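Long-range contacts in N-acetylgalactosaminyltransferase 7 (Homo sapiens, PDB 6IWR), which belongs to a family of glycosyltransferases in which a GT-A-type domain is joined to a ricin-type beta-trefoil lectin domain: residues A242-A247 / V378-R383; V118-I123 / W160-R165. All coordinates share one frame; numbering follows the deposited sequence.

Both contacts belong to the glycosyltransferase part of the protein, on the same side of the whole chain's centre, and their own centres are about 12 Å apart. Along the sequence they come in series: interaction 2 joins helix 117-122 to helix 160-173 and is complete before interaction 1 pairs strand 244-246 with strand 376-382. Helix 160-173 links the two: it packs on the outlying helix 117-122 and also lies against the strand pair, where Thr162 CG2 meets Ile381 CD1 at 3.7 Å and Leu163 touches Ala242. The two contacts thus form successive layers, from the outlying helix down to the strands beside the manganese.

Interaction 1: A242-A247 / V378-R383; sequences AHCEVA and VGHIYR
His243 and Ile381 open an antiparallel pairing of strands 244-246 and 376-382: Ile381 N donates to His243 O over 3.0 Å, almost straight at 168°. Further along, Glu245 and Gly379 form a hydrogen-bonded pair. Gly379 N reaches Glu245 O at 2.9 Å from well above the carbonyl plane, while the return bond from Glu245 N is less certain because Gly379 O is crowded in the model. Cys244 N and Val246 N are used elsewhere, by the hydroxyls of Thr166 and Ser169.

Asp241, Ala242 and His243 make up the DXH motif of this family. The imidazole of His243 lies beside that of His380, planes 67° apart, with the two NE2 atoms 3.1 Å apart. His380 NE2 is hydrogen-bonded to Asp241 OD2, and His243 NE2 more weakly to the same oxygen; His243 ND1 is weakly bonded to Glu158. The side chain of His380 is about 3 Å from the manganese ion. Glu245 turns to the other face of the sheet and forms a salt bridge with Arg127. Val246 CG2 meets Val378 CG2 on the same face as Cys244 and His380.

Helix 160-173 flanks strand 244-246, and strand 264-274 runs parallel to strand 376-382 along its other edge.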
loop_
_atom_site.group_PDB
_atom_site.type_symbol
_atom_site.label_atom_id
_atom_site.label_comp_id
_atom_site.label_asym_id
_atom_site.label_seq_id
_atom_site.Cartn_x
_atom_site.Cartn_y
_atom_site.Cartn_z
ATOM N N ALA A 242 -19.304 17.211 1.873
ATOM C CA ALA A 242 -19.408 17.976 0.634
ATOM C C ALA A 242 -19.403 17.093 -0.618
ATOM O O ALA A 242 -19.331 17.613 -1.736
ATOM C CB ALA A 242 -18.295 19.019 0.559
ATOM N N HIS A 243 -19.502 15.775 -0.468
ATOM C CA HIS A 243 -19.526 14.842 -1.587
ATOM C C HIS A 243 -20.622 13.800 -1.329
ATOM O O HIS A 243 -20.372 12.603 -1.186
ATOM C CB HIS A 243 -18.145 14.201 -1.790
ATOM C CG HIS A 243 -17.360 14.040 -0.518
ATOM N ND1 HIS A 243 -16.311 14.863 -0.182
ATOM C CD2 HIS A 243 -17.506 13.172 0.517
ATOM C CE1 HIS A 243 -15.835 14.502 1.000
ATOM N NE2 HIS A 243 -16.543 13.476 1.446
ATOM N N CYS A 244 -21.871 14.275 -1.275
ATOM C CA CYS A 244 -23.028 13.437 -0.988
ATOM C C CYS A 244 -24.116 13.620 -2.043
ATOM O O CYS A 244 -24.213 14.665 -2.699
ATOM C CB CYS A 244 -23.609 13.757 0.397
ATOM S SG CYS A 244 -22.455 13.413 1.701
ATOM N N GLU A 245 -24.950 12.581 -2.182
ATOM C CA GLU A 245 -26.155 12.630 -3.015
ATOM C C GLU A 245 -27.295 12.008 -2.219
ATOM O O GLU A 245 -27.317 10.799 -1.959
ATOM C CB GLU A 245 -25.968 11.918 -4.357
ATOM C CG GLU A 245 -25.084 12.679 -5.316
ATOM C CD GLU A 245 -24.865 11.943 -6.636
ATOM O OE1 GLU A 245 -25.844 11.754 -7.387
ATOM O OE2 GLU A 245 -23.713 11.541 -6.919
ATOM N N VAL A 246 -28.220 12.827 -1.837
ATOM C CA VAL A 246 -29.312 12.422 -0.966
ATOM C C VAL A 246 -30.346 11.623 -1.760
ATOM O O VAL A 246 -30.681 11.975 -2.901
ATOM C CB VAL A 246 -29.902 13.705 -0.363
ATOM C CG1 VAL A 246 -31.131 14.132 -1.136
ATOM C CG2 VAL A 246 -30.135 13.555 1.118
ATOM N N ALA A 247 -30.861 10.532 -1.175
ATOM C CA ALA A 247 -31.867 9.681 -1.822
ATOM C C ALA A 247 -33.243 10.362 -1.873
ATOM O O ALA A 247 -33.448 11.438 -1.306
ATOM C CB ALA A 247 -31.990 8.363 -1.082
ATOM N N VAL A 378 -28.388 8.357 2.172
ATOM C CA VAL A 378 -27.535 9.364 1.572
ATOM C C VAL A 378 -26.300 8.673 1.042
ATOM O O VAL A 378 -25.725 7.811 1.717
ATOM C CB VAL A 378 -27.142 10.465 2.563
ATOM C CG1 VAL A 378 -26.327 11.525 1.829
ATOM C CG2 VAL A 378 -28.391 11.050 3.214
ATOM N N GLY A 379 -25.916 9.033 -0.181
ATOM C CA GLY A 379 -24.709 8.515 -0.773
ATOM C C GLY A 379 -23.534 9.432 -0.476
ATOM O O GLY A 379 -23.647 10.660 -0.509
ATOM N N HIS A 380 -22.395 8.808 -0.175
ATOM C CA HIS A 380 -21.158 9.485 0.189
ATOM C C HIS A 380 -20.090 8.939 -0.744
ATOM O O HIS A 380 -19.940 7.720 -0.857
ATOM C CB HIS A 380 -20.820 9.229 1.679
ATOM C CG HIS A 380 -19.512 9.808 2.130
ATOM N ND1 HIS A 380 -18.354 9.067 2.187
ATOM C CD2 HIS A 380 -19.175 11.055 2.541
ATOM C CE1 HIS A 380 -17.355 9.834 2.596
ATOM N NE2 HIS A 380 -17.825 11.047 2.822
ATOM N N ILE A 381 -19.382 9.822 -1.449
ATOM C CA ILE A 381 -18.319 9.352 -2.331
ATOM C C ILE A 381 -17.119 8.936 -1.501
ATOM O O ILE A 381 -16.676 9.667 -0.607
ATOM C CB ILE A 381 -17.895 10.424 -3.337
ATOM C CG1 ILE A 381 -19.106 11.148 -3.913
ATOM C CG2 ILE A 381 -17.053 9.771 -4.420
ATOM C CD1 ILE A 381 -18.743 12.329 -4.760
ATOM N N TYR A 382 -16.547 7.790 -1.829
ATOM C CA TYR A 382 -15.426 7.273 -1.068
ATOM C C TYR A 382 -14.147 7.441 -1.872
ATOM O O TYR A 382 -14.103 7.080 -3.059
ATOM C CB TYR A 382 -15.675 5.816 -0.679
ATOM C CG TYR A 382 -16.580 5.726 0.553
ATOM C CD1 TYR A 382 -16.095 6.057 1.815
ATOM C CD2 TYR A 382 -17.923 5.338 0.446
ATOM C CE1 TYR A 382 -16.905 5.982 2.949
ATOM C CE2 TYR A 382 -18.748 5.260 1.578
ATOM C CZ TYR A 382 -18.230 5.586 2.832
ATOM O OH TYR A 382 -19.018 5.522 3.964
ATOM N N ARG A 383 -13.119 7.990 -1.215
ATOM C CA ARG A 383 -11.865 8.371 -1.853
ATOM C C ARG A 383 -11.179 7.192 -2.517
ATOM O O ARG A 383 -11.359 6.038 -2.142
ATOM C CB ARG A 383 -10.895 8.962 -0.842
ATOM C CG ARG A 383 -10.320 10.290 -1.258
ATOM C CD ARG A 383 -10.866 11.325 -0.297
ATOM N NE ARG A 383 -11.078 12.642 -0.879
ATOM C CZ ARG A 383 -11.719 13.613 -0.233
ATOM N NH1 ARG A 383 -12.197 13.375 0.980
ATOM N NH2 ARG A 383 -11.900 14.813 -0.783
#

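Interaction 2: V118-I123 / W160-R165; sequences VASDMI and WSTLMR
Ser120 and Asp121 face Ser161 where helix 117-122 packs on helix 160-173, the helix of the beta-alpha-beta crossover between the parallel strands 149-155 and 179-186 in the Rossmann-like part of the GT-A fold. The segment axes approach to 9.0 Å and cross at 45°, and the contact is more polar than greasy.

Hydroxyl and carboxylate groups form a short relay. Ser120 OG donates to Ser161 OG, and Ser161 OG in turn donates to Asp121 OD1 over 2.7 Å, meeting that oxygen nearly in line with its C-O bond. The hydroxyl of Ser161 therefore accepts from one residue of the opposite helix and gives to the next. Its chi1 of 72°, which sets OG between the backbone N and the carbonyl carbon, turns it into the gap between the helices.

Arg165, one helical turn further on, makes the second polar group. A bend at chi3 (46°) brings its guanidinium to Ser120, where NH1 and NH2 both make weak hydrogen bonds to Ser120 O, at 3.5 and 3.3 Å. Ser120 O also accepts from Ile123 N, three residues on in its own segment. NH2 has a further partner in Ser124 O. NH1 also points at Ser120 OG, which lies at the edge of the guanidinium, but the model places them too close for the bond to be more than doubtful. The Thr162 hydroxyl bonds to Gly159 O.

The remaining contacts are van der Waals. The Thr162 methyl CG2 touches Ser120 OG, and Met117 packs on both Ser161 and Thr162. The side chains of Ile123 and Arg165 cross nearly at right angles, with Ile123 CB over one face of the guanidinium, 3.9 Å from Arg165 NH2.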
loop_
_atom_site.group_PDB
_atom_site.type_symbol
_atom_site.label_atom_id
_atom_site.label_comp_id
_atom_site.label_asym_id
_atom_site.label_seq_id
_atom_site.Cartn_x
_atom_site.Cartn_y
_atom_site.Cartn_z
ATOM N N VAL A 118 -12.841 13.940 -13.780
ATOM C CA VAL A 118 -13.235 14.009 -15.181
ATOM C C VAL A 118 -14.561 13.290 -15.371
ATOM O O VAL A 118 -15.467 13.798 -16.045
ATOM C CB VAL A 118 -12.129 13.470 -16.113
ATOM C CG1 VAL A 118 -10.784 13.415 -15.405
ATOM C CG2 VAL A 118 -12.500 12.122 -16.724
ATOM N N ALA A 119 -14.731 12.139 -14.714
ATOM C CA ALA A 119 -16.019 11.456 -14.728
ATOM C C ALA A 119 -17.100 12.315 -14.079
ATOM O O ALA A 119 -18.132 12.602 -14.707
ATOM C CB ALA A 119 -15.907 10.100 -14.042
ATOM N N SER A 120 -16.877 12.768 -12.833
ATOM C CA SER A 120 -17.898 13.577 -12.167
ATOM C C SER A 120 -18.308 14.774 -13.017
ATOM O O SER A 120 -19.495 15.136 -13.067
ATOM C CB SER A 120 -17.424 14.074 -10.806
ATOM O OG SER A 120 -18.299 15.102 -10.381
ATOM N N ASP A 121 -17.339 15.411 -13.682
ATOM C CA ASP A 121 -17.642 16.621 -14.435
ATOM C C ASP A 121 -18.563 16.370 -15.628
ATOM O O ASP A 121 -19.157 17.325 -16.128
ATOM C CB ASP A 121 -16.351 17.295 -14.915
ATOM C CG ASP A 121 -15.659 18.071 -13.820
ATOM O OD1 ASP A 121 -16.161 18.055 -12.670
ATOM O OD2 ASP A 121 -14.612 18.699 -14.110
ATOM N N MET A 122 -18.707 15.133 -16.114
ATOM C CA MET A 122 -19.625 14.898 -17.226
ATOM C C MET A 122 -20.986 14.370 -16.793
ATOM O O MET A 122 -21.875 14.223 -17.643
ATOM C CB MET A 122 -19.015 13.952 -18.270
ATOM C CG MET A 122 -17.897 13.078 -17.827
ATOM S SD MET A 122 -17.275 12.155 -19.257
ATOM C CE MET A 122 -15.866 13.142 -19.741
ATOM N N ILE A 123 -21.173 14.095 -15.490
ATOM C CA ILE A 123 -22.457 13.704 -14.928
ATOM C C ILE A 123 -23.187 14.975 -14.519
ATOM O O ILE A 123 -22.584 15.900 -13.973
ATOM C CB ILE A 123 -22.260 12.742 -13.740
ATOM C CG1 ILE A 123 -21.365 11.555 -14.161
ATOM C CG2 ILE A 123 -23.609 12.290 -13.153
ATOM C CD1 ILE A 123 -21.036 10.539 -13.050
ATOM N N TRP A 160 -15.522 21.263 -7.774
ATOM C CA TRP A 160 -16.721 22.055 -8.024
ATOM C C TRP A 160 -17.954 21.178 -8.254
ATOM O O TRP A 160 -19.022 21.412 -7.681
ATOM C CB TRP A 160 -16.478 22.962 -9.224
ATOM C CG TRP A 160 -17.693 23.649 -9.702
ATOM C CD1 TRP A 160 -18.603 23.175 -10.594
ATOM C CD2 TRP A 160 -18.145 24.953 -9.306
ATOM N NE1 TRP A 160 -19.599 24.110 -10.777
ATOM C CE2 TRP A 160 -19.338 25.206 -9.991
ATOM C CE3 TRP A 160 -17.651 25.925 -8.432
ATOM C CZ2 TRP A 160 -20.054 26.392 -9.827
ATOM C CZ3 TRP A 160 -18.358 27.105 -8.283
ATOM C CH2 TRP A 160 -19.540 27.328 -8.976
ATOM N N SER A 161 -17.836 20.175 -9.105
ATOM C CA SER A 161 -19.028 19.446 -9.491
ATOM C C SER A 161 -19.487 18.492 -8.402
ATOM O O SER A 161 -20.694 18.274 -8.258
ATOM C CB SER A 161 -18.787 18.707 -10.812
ATOM O OG SER A 161 -17.922 17.597 -10.658
ATOM N N THR A 162 -18.575 17.933 -7.615
ATOM C CA THR A 162 -19.034 17.162 -6.469
ATOM C C THR A 162 -19.712 18.059 -5.431
ATOM O O THR A 162 -20.730 17.678 -4.848
ATOM C CB THR A 162 -17.869 16.380 -5.851
ATOM O OG1 THR A 162 -16.728 17.236 -5.717
ATOM C CG2 THR A 162 -17.508 15.199 -6.731
ATOM N N LEU A 163 -19.182 19.257 -5.195
ATOM C CA LEU A 163 -19.785 20.154 -4.214
ATOM C C LEU A 163 -21.168 20.599 -4.666
ATOM O O LEU A 163 -22.129 20.574 -3.883
ATOM C CB LEU A 163 -18.886 21.373 -3.985
ATOM C CG LEU A 163 -19.473 22.479 -3.095
ATOM C CD1 LEU A 163 -19.976 21.858 -1.800
ATOM C CD2 LEU A 163 -18.463 23.601 -2.807
ATOM N N MET A 164 -21.293 20.992 -5.937
ATOM C CA MET A 164 -22.558 21.552 -6.383
ATOM C C MET A 164 -23.594 20.457 -6.611
ATOM O O MET A 164 -24.804 20.726 -6.536
ATOM C CB MET A 164 -22.355 22.403 -7.637
ATOM C CG MET A 164 -21.615 23.730 -7.417
ATOM S SD MET A 164 -22.015 24.686 -5.921
ATOM C CE MET A 164 -23.766 24.827 -6.043
ATOM N N ARG A 165 -23.155 19.216 -6.843
ATOM C CA ARG A 165 -24.130 18.137 -6.977
ATOM C C ARG A 165 -24.741 17.790 -5.627
ATOM O O ARG A 165 -25.931 17.458 -5.549
ATOM C CB ARG A 165 -23.500 16.908 -7.631
ATOM C CG ARG A 165 -24.478 15.738 -7.885
ATOM C CD ARG A 165 -24.079 14.857 -9.111
ATOM N NE ARG A 165 -22.656 14.538 -9.077
ATOM C CZ ARG A 165 -21.761 14.888 -9.992
ATOM N NH1 ARG A 165 -20.488 14.553 -9.799
ATOM N NH2 ARG A 165 -22.114 15.539 -11.096
#